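Local atomic coordinates of Lmo0547 protein (Listeria monocytogenes, PDB entry 4R9N), a protein that probably regulates transcription as a sugar-responsive DNA-binding protein of the SorC family, through a domain that probably binds a carbohydrate. Residues K10-E13 against E19-V22; H110-Y115 against L139-T144; N185-F188 against K194-K197. All coordinates share one frame; numbering follows the deposited sequence.

Contact 1: residues K10-E13 against E19-V22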
loop_
_atom_site.group_PDB
_atom_site.type_symbol
_atom_site.label_atom_id
_atom_site.label_comp_id
_atom_site.label_asym_id
_atom_site.label_seq_id
_atom_site.Cartn_x
_atom_site.Cartn_y
_atom_site.Cartn_z
ATOM N N LYS A 10 -20.329 -3.274 9.488
ATOM C CA LYS A 10 -20.603 -1.855 9.406
ATOM C C LYS A 10 -19.678 -1.172 8.425
ATOM O O LYS A 10 -20.095 -0.350 7.668
ATOM C CB LYS A 10 -20.500 -1.211 10.779
ATOM C CG LYS A 10 -21.781 -1.396 11.575
ATOM C CD LYS A 10 -21.573 -1.094 13.033
ATOM C CE LYS A 10 -22.745 -1.608 13.860
ATOM N NZ LYS A 10 -22.757 -0.899 15.157
ATOM N N LEU A 11 -18.400 -1.521 8.464
ATOM C CA LEU A 11 -17.416 -0.964 7.539
ATOM C C LEU A 11 -17.674 -1.374 6.089
ATOM O O LEU A 11 -17.518 -0.565 5.172
ATOM C CB LEU A 11 -16.009 -1.413 7.939
ATOM C CG LEU A 11 -15.457 -0.795 9.206
ATOM C CD1 LEU A 11 -14.339 -1.630 9.767
ATOM C CD2 LEU A 11 -14.971 0.621 8.921
ATOM N N GLU A 12 -18.075 -2.615 5.877
ATOM C CA GLU A 12 -18.348 -3.082 4.532
ATOM C C GLU A 12 -19.520 -2.320 3.916
ATOM O O GLU A 12 -19.457 -1.901 2.743
ATOM C CB GLU A 12 -18.594 -4.589 4.505
ATOM C CG GLU A 12 -17.340 -5.375 4.868
ATOM C CD GLU A 12 -17.549 -6.774 5.411
ATOM O OE1 GLU A 12 -18.720 -7.180 5.551
ATOM O OE2 GLU A 12 -16.516 -7.465 5.733
ATOM N N GLU A 13 -20.546 -2.087 4.719
ATOM C CA GLU A 13 -21.741 -1.368 4.287
ATOM C C GLU A 13 -21.408 0.100 4.038
ATOM O O GLU A 13 -21.795 0.681 3.043
ATOM C CB GLU A 13 -22.858 -1.509 5.357
ATOM C CG GLU A 13 -23.312 -2.944 5.594
ATOM C CD GLU A 13 -24.077 -3.222 6.910
ATOM O OE1 GLU A 13 -24.339 -2.313 7.743
ATOM O OE2 GLU A 13 -24.419 -4.405 7.127
ATOM N N GLU A 19 -14.385 -6.872 1.795
ATOM C CA GLU A 19 -14.158 -7.391 3.125
ATOM C C GLU A 19 -13.437 -6.420 4.036
ATOM O O GLU A 19 -12.548 -5.682 3.604
ATOM C CB GLU A 19 -13.368 -8.714 3.087
ATOM C CG GLU A 19 -13.271 -9.359 4.477
ATOM C CD GLU A 19 -12.493 -10.665 4.536
ATOM O OE1 GLU A 19 -11.800 -11.022 3.546
ATOM O OE2 GLU A 19 -12.582 -11.382 5.591
ATOM N N ALA A 20 -13.790 -6.432 5.307
ATOM C CA ALA A 20 -13.065 -5.702 6.340
ATOM C C ALA A 20 -12.610 -6.688 7.399
ATOM O O ALA A 20 -13.419 -7.491 7.889
ATOM C CB ALA A 20 -13.912 -4.555 6.903
ATOM N N ILE A 21 -11.313 -6.692 7.699
ATOM C CA ILE A 21 -10.778 -7.510 8.747
ATOM C C ILE A 21 -10.377 -6.615 9.923
ATOM O O ILE A 21 -9.541 -5.698 9.755
ATOM C CB ILE A 21 -9.543 -8.249 8.228
ATOM C CG1 ILE A 21 -9.948 -9.170 7.067
ATOM C CG2 ILE A 21 -8.902 -8.980 9.399
ATOM C CD1 ILE A 21 -8.825 -9.413 6.055
ATOM N N VAL A 22 -11.065 -6.755 11.043
ATOM C CA VAL A 22 -10.873 -5.845 12.141
ATOM C C VAL A 22 -10.230 -6.621 13.250
ATOM O O VAL A 22 -10.735 -7.671 13.675
ATOM C CB VAL A 22 -12.184 -5.212 12.685
ATOM C CG1 VAL A 22 -11.851 -4.316 13.838
ATOM C CG2 VAL A 22 -12.880 -4.389 11.631
#
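The N-terminal helix 3-15 turns back through a short loop and lies along strand 19-23, an outermost strand of the seven-stranded parallel sheet that forms the Rossmann-like core of this putative sugar-binding domain. Leu11 and Glu12 of the helix meet Ala20 and Val22 of the strand, and the backbones come nearest at Glu12 and Ala20. Leu11 supplies the apolar half. Its CB rests on Ala20 CB at 3.9 Å, while further out Leu11 CD1 reaches Val22 CG2 at 3.6 Å, the two side chains crossing at about a right angle. The same leucine also touches Ala250 and Ile253 of helix 247-253, which places it in the wedge between the two terminal helices and the sheet edge.

Glu12 works differently. With its CG anti to the carbonyl carbon (chi1 -66°) and the chain extended beyond it, the carboxylate is carried across to the start of the strand. There Ala20 N donates to Glu12 OE2 at 2.9 Å, with an N-H...O angle of 158°, through the anti lone pair that faces away from OE1. The aliphatic part joins in: Glu12 CG lies 4.1 Å from Ala20 CB. One turn earlier, Glu8 OE2 accepts a bond from Val22 N. Glu19 and Ile21 instead hydrogen-bond by their backbones to the neighbouring strand 242-246 and its approach, and the carboxylate of Glu19 turns to Arg48.

Two helix carboxylates thus take up the backbone N-H groups of Ala20 and Val22. The outer edge of the sheet is met by acidic side chains here instead of by another strand of the chain, and the negative charge on Glu12 would be expected to strengthen its bond to the amide.

Contact 2: residues H110-Y115 against L139-T144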
loop_
_atom_site.group_PDB
_atom_site.type_symbol
_atom_site.label_atom_id
_atom_site.label_comp_id
_atom_site.label_asym_id
_atom_site.label_seq_id
_atom_site.Cartn_x
_atom_site.Cartn_y
_atom_site.Cartn_z
ATOM N N HIS A 110 8.142 -17.222 -7.527
ATOM C CA HIS A 110 8.812 -16.339 -8.488
ATOM C C HIS A 110 8.639 -14.866 -8.043
ATOM O O HIS A 110 7.705 -14.511 -7.300
ATOM C CB HIS A 110 8.235 -16.534 -9.870
ATOM C CG HIS A 110 8.112 -17.973 -10.269
ATOM N ND1 HIS A 110 9.203 -18.742 -10.630
ATOM C CD2 HIS A 110 7.028 -18.780 -10.348
ATOM C CE1 HIS A 110 8.791 -19.967 -10.917
ATOM N NE2 HIS A 110 7.478 -20.016 -10.755
ATOM N N SER A 111 9.537 -14.013 -8.502
ATOM C CA SER A 111 9.403 -12.538 -8.245
ATOM C C SER A 111 10.075 -11.799 -9.346
ATOM O O SER A 111 10.934 -12.392 -10.068
ATOM C CB SER A 111 10.030 -12.156 -6.888
ATOM O OG SER A 111 11.413 -12.460 -6.869
ATOM N N LYS A 112 9.683 -10.551 -9.535
ATOM C CA LYS A 112 10.330 -9.687 -10.474
ATOM C C LYS A 112 10.953 -8.550 -9.692
ATOM O O LYS A 112 10.613 -8.308 -8.570
ATOM C CB LYS A 112 9.322 -9.171 -11.530
ATOM C CG LYS A 112 8.771 -10.268 -12.461
ATOM C CD LYS A 112 9.916 -10.993 -13.174
ATOM C CE LYS A 112 9.513 -11.575 -14.523
ATOM N NZ LYS A 112 8.271 -12.360 -14.332
ATOM N N TYR A 113 11.927 -7.883 -10.289
ATOM C CA TYR A 113 12.652 -6.757 -9.657
ATOM C C TYR A 113 12.352 -5.538 -10.506
ATOM O O TYR A 113 12.360 -5.644 -11.731
ATOM C CB TYR A 113 14.164 -7.064 -9.694
ATOM C CG TYR A 113 15.015 -6.236 -8.745
ATOM C CD1 TYR A 113 15.130 -6.576 -7.402
ATOM C CD2 TYR A 113 15.742 -5.107 -9.208
ATOM C CE1 TYR A 113 15.934 -5.816 -6.548
ATOM C CE2 TYR A 113 16.517 -4.342 -8.349
ATOM C CZ TYR A 113 16.583 -4.718 -7.019
ATOM O OH TYR A 113 17.253 -3.969 -6.139
ATOM N N LEU A 114 12.129 -4.401 -9.888
ATOM C CA LEU A 114 11.887 -3.192 -10.629
ATOM C C LEU A 114 13.230 -2.478 -10.637
ATOM O O LEU A 114 13.603 -1.910 -9.691
ATOM C CB LEU A 114 10.725 -2.415 -9.995
ATOM C CG LEU A 114 10.073 -1.327 -10.765
ATOM C CD1 LEU A 114 9.922 -1.646 -12.265
ATOM C CD2 LEU A 114 8.729 -0.988 -10.168
ATOM N N TYR A 115 13.955 -2.610 -11.746
ATOM C CA TYR A 115 15.292 -2.052 -11.907
ATOM C C TYR A 115 15.285 -0.477 -12.071
ATOM O O TYR A 115 15.634 0.026 -13.180
ATOM C CB TYR A 115 15.959 -2.809 -13.104
ATOM C CG TYR A 115 16.271 -4.326 -12.837
ATOM C CD1 TYR A 115 17.040 -4.720 -11.753
ATOM C CD2 TYR A 115 15.819 -5.329 -13.670
ATOM C CE1 TYR A 115 17.324 -6.059 -11.492
ATOM C CE2 TYR A 115 16.096 -6.693 -13.413
ATOM C CZ TYR A 115 16.843 -7.051 -12.314
ATOM O OH TYR A 115 17.138 -8.384 -12.006
ATOM N N LEU A 139 6.448 -3.049 -14.939
ATOM C CA LEU A 139 5.322 -2.184 -14.721
ATOM C C LEU A 139 4.061 -2.804 -15.297
ATOM O O LEU A 139 3.008 -2.726 -14.673
ATOM C CB LEU A 139 5.532 -0.773 -15.262
ATOM C CG LEU A 139 6.647 0.057 -14.612
ATOM C CD1 LEU A 139 6.860 1.365 -15.394
ATOM C CD2 LEU A 139 6.320 0.274 -13.149
ATOM N N GLU A 140 4.125 -3.349 -16.531
ATOM C CA GLU A 140 2.909 -3.940 -17.092
ATOM C C GLU A 140 2.411 -5.154 -16.324
ATOM O O GLU A 140 1.202 -5.358 -16.153
ATOM C CB GLU A 140 3.135 -4.303 -18.554
ATOM C CG GLU A 140 3.328 -3.091 -19.457
ATOM C CD GLU A 140 2.131 -2.154 -19.463
ATOM O OE1 GLU A 140 0.954 -2.594 -19.245
ATOM O OE2 GLU A 140 2.387 -0.958 -19.679
ATOM N N GLU A 141 3.329 -5.978 -15.853
ATOM C CA GLU A 141 3.004 -7.092 -14.934
ATOM C C GLU A 141 2.356 -6.611 -13.659
ATOM O O GLU A 141 1.364 -7.205 -13.210
ATOM C CB GLU A 141 4.242 -7.945 -14.647
ATOM C CG GLU A 141 4.639 -8.761 -15.853
ATOM C CD GLU A 141 6.075 -9.312 -15.875
ATOM O OE1 GLU A 141 6.893 -9.066 -14.954
ATOM O OE2 GLU A 141 6.415 -9.960 -16.903
ATOM N N GLY A 142 2.789 -5.451 -13.144
ATOM C CA GLY A 142 2.136 -4.894 -11.937
ATOM C C GLY A 142 0.669 -4.562 -12.183
ATOM O O GLY A 142 -0.193 -4.663 -11.286
ATOM N N LYS A 143 0.383 -4.087 -13.403
ATOM C CA LYS A 143 -0.954 -3.610 -13.708
ATOM C C LYS A 143 -1.895 -4.760 -13.768
ATOM O O LYS A 143 -3.107 -4.562 -13.602
ATOM C CB LYS A 143 -0.990 -2.817 -15.022
ATOM C CG LYS A 143 -0.209 -1.526 -15.018
ATOM C CD LYS A 143 -0.124 -0.892 -16.423
ATOM C CE LYS A 143 1.004 0.136 -16.513
ATOM N NZ LYS A 143 0.991 0.949 -17.777
ATOM N N THR A 144 -1.377 -5.941 -14.036
ATOM C CA THR A 144 -2.220 -7.138 -14.209
ATOM C C THR A 144 -2.257 -8.098 -13.077
ATOM O O THR A 144 -2.781 -9.196 -13.196
ATOM C CB THR A 144 -1.859 -7.825 -15.536
ATOM O OG1 THR A 144 -0.500 -8.260 -15.498
ATOM C CG2 THR A 144 -2.057 -6.863 -16.660
#
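Lys112 bends alongside one carboxylate oxygen of Glu141, the polar half of the contact between the chain leaving strand 110-111 and the C-terminal part of helix 133-143. Glu141 OE1 sits 3.3 Å from Lys112 CG and 3.6 Å from Lys112 NZ, the latter a long salt bridge. The lysine curls because it bends at chi2 (-57°) and again at chi4, which brings its ammonium back beside the oxygen, whereas Glu141 runs out extended from the helix and meets it at about a right angle. OE1 is buried here without a hydrogen-bond partner, so the long ion pair is probably its main electrostatic compensation. The other half is apolar: Leu114 CD2 lies 4.0 Å from Leu139 CD2.

Around this first shell, Val138 touches both Lys112 and Leu114, and Tyr134 also packs on the lysine. Ile81 of strand 79-82 touches both Lys112 and Glu141. Asn97 OD1 accepts from the backbone N of Leu114. Glu137 brings a second carboxylate close to Glu141 OE2, so the lysine probably eases a local build-up of negative charge.

Backbone bonds of His110 to Leu78 and Ile80, and of Lys112 to Ile80, hold the segment beside strand 79-82. Helix 133-143 thus packs against the chain just beyond edge strand 110-111, as part of the helical layer flanking the parallel sheet of a Rossmann-like alpha/beta domain.

Contact 3: residues N185-F188 against K194-K197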
loop_
_atom_site.group_PDB
_atom_site.type_symbol
_atom_site.label_atom_id
_atom_site.label_comp_id
_atom_site.label_asym_id
_atom_site.label_seq_id
_atom_site.Cartn_x
_atom_site.Cartn_y
_atom_site.Cartn_z
ATOM N N ASN A 185 1.169 4.114 -2.557
ATOM C CA ASN A 185 2.164 3.742 -3.568
ATOM C C ASN A 185 2.854 5.007 -4.123
ATOM O O ASN A 185 3.148 5.079 -5.301
ATOM C CB ASN A 185 1.527 2.900 -4.686
ATOM C CG ASN A 185 2.531 2.041 -5.409
ATOM O OD1 ASN A 185 3.390 1.385 -4.760
ATOM N ND2 ASN A 185 2.434 2.008 -6.739
ATOM N N SER A 186 3.153 5.936 -3.202
ATOM C CA SER A 186 3.781 7.208 -3.508
ATOM C C SER A 186 3.029 8.055 -4.548
ATOM O O SER A 186 3.649 8.885 -5.244
ATOM C CB SER A 186 5.213 7.034 -4.010
ATOM O OG SER A 186 5.893 8.286 -4.107
ATOM N N ARG A 187 1.723 7.872 -4.650
ATOM C CA ARG A 187 0.870 8.758 -5.444
ATOM C C ARG A 187 -0.031 9.531 -4.445
ATOM O O ARG A 187 -0.702 8.905 -3.633
ATOM C CB ARG A 187 0.002 7.998 -6.414
ATOM C CG ARG A 187 0.751 7.186 -7.408
ATOM C CD ARG A 187 1.707 8.001 -8.280
ATOM N NE ARG A 187 2.307 7.169 -9.312
ATOM C CZ ARG A 187 2.139 7.310 -10.631
ATOM N NH1 ARG A 187 1.332 8.262 -11.173
ATOM N NH2 ARG A 187 2.758 6.454 -11.408
ATOM N N PHE A 188 0.012 10.856 -4.529
ATOM C CA PHE A 188 -0.590 11.812 -3.575
ATOM C C PHE A 188 -1.918 12.255 -4.095
ATOM O O PHE A 188 -1.990 12.741 -5.223
ATOM C CB PHE A 188 0.377 12.975 -3.458
ATOM C CG PHE A 188 1.626 12.573 -2.790
ATOM C CD1 PHE A 188 1.692 12.513 -1.403
ATOM C CD2 PHE A 188 2.750 12.186 -3.534
ATOM C CE1 PHE A 188 2.839 12.094 -0.751
ATOM C CE2 PHE A 188 3.880 11.746 -2.879
ATOM C CZ PHE A 188 3.930 11.711 -1.500
ATOM N N LYS A 194 -8.370 11.356 -6.146
ATOM C CA LYS A 194 -7.691 11.424 -7.436
ATOM C C LYS A 194 -6.309 12.004 -7.246
ATOM O O LYS A 194 -6.107 12.793 -6.335
ATOM C CB LYS A 194 -8.475 12.223 -8.446
ATOM C CG LYS A 194 -9.875 11.638 -8.660
ATOM C CD LYS A 194 -10.604 12.293 -9.825
ATOM C CE LYS A 194 -11.729 11.388 -10.336
ATOM N NZ LYS A 194 -12.682 10.991 -9.256
ATOM N N GLU A 195 -5.373 11.608 -8.104
ATOM C CA GLU A 195 -3.999 12.104 -7.971
ATOM C C GLU A 195 -4.019 13.600 -8.146
ATOM O O GLU A 195 -4.632 14.096 -9.112
ATOM C CB GLU A 195 -3.061 11.509 -9.027
ATOM C CG GLU A 195 -2.833 10.045 -8.772
ATOM C CD GLU A 195 -1.661 9.430 -9.507
ATOM O OE1 GLU A 195 -0.636 10.124 -9.756
ATOM O OE2 GLU A 195 -1.771 8.208 -9.801
ATOM N N ALA A 196 -3.351 14.324 -7.244
ATOM C CA ALA A 196 -3.170 15.742 -7.416
ATOM C C ALA A 196 -2.321 16.058 -8.657
ATOM O O ALA A 196 -1.430 15.281 -9.084
ATOM C CB ALA A 196 -2.560 16.388 -6.176
ATOM N N LYS A 197 -2.601 17.229 -9.236
ATOM C CA LYS A 197 -1.765 17.762 -10.300
ATOM C C LYS A 197 -0.527 18.402 -9.708
ATOM O O LYS A 197 -0.554 19.558 -9.350
ATOM C CB LYS A 197 -2.541 18.794 -11.103
ATOM C CG LYS A 197 -3.716 18.192 -11.880
ATOM C CD LYS A 197 -4.129 19.187 -12.961
ATOM C CE LYS A 197 -5.532 18.964 -13.515
ATOM N NZ LYS A 197 -5.448 18.330 -14.864
#
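Phe188 O takes the shortest polar bond here, from Ala196 N at 2.9 Å with an N-H...O angle of 165°. This bond ties strand 187-190, half of a two-stranded antiparallel hairpin with 180-184, to the loop leading into helix 199-202. Glu195 CA adds a CA-H...O contact of 3.5 Å to the same Phe188 O.

Beside the backbone, Arg187 and Glu195 form a salt bridge at the surface. Arg187 bends at chi2 (-59°), which lays its CB, CG and CD along the glutamate carboxylate and brings NH1 to it. Each charged group has a further partner: Arg187 NH2 donates to Gly206 O, and Glu195 OE2 accepts from Leu209 N. Asn201 of the following helix binds both Phe188 N and Ala196 O, stitching the strand and the loop together a second time.

The guanidinium and carboxylate planes stand 83° apart, so the two groups do not pair in a common plane; the one hydrogen bond between them runs from Arg187 NH1 to the syn lone pair of Glu195 OE1 at 3.1 Å, with OE1 at the guanidinium edge.

Contacts 1 and 2 both belong to the seven-stranded parallel sheet, contact 1 on strand 19-23 and contact 2 in the chain just beyond strand 110-111, at opposite edges of the sheet. Their centres are 30 Å apart, on opposite sides of the chain's centre. Contact 3 stands apart from that sheet, joining a strand of the small hairpin to the loop beyond it. It comes closest to contact 2, about 7 Å between nearest atoms, but remains about 18 Å from contact 1. No two contacts touch, and each closes along the chain before the next opens. Where a sugar would bind relative to these contacts is not established.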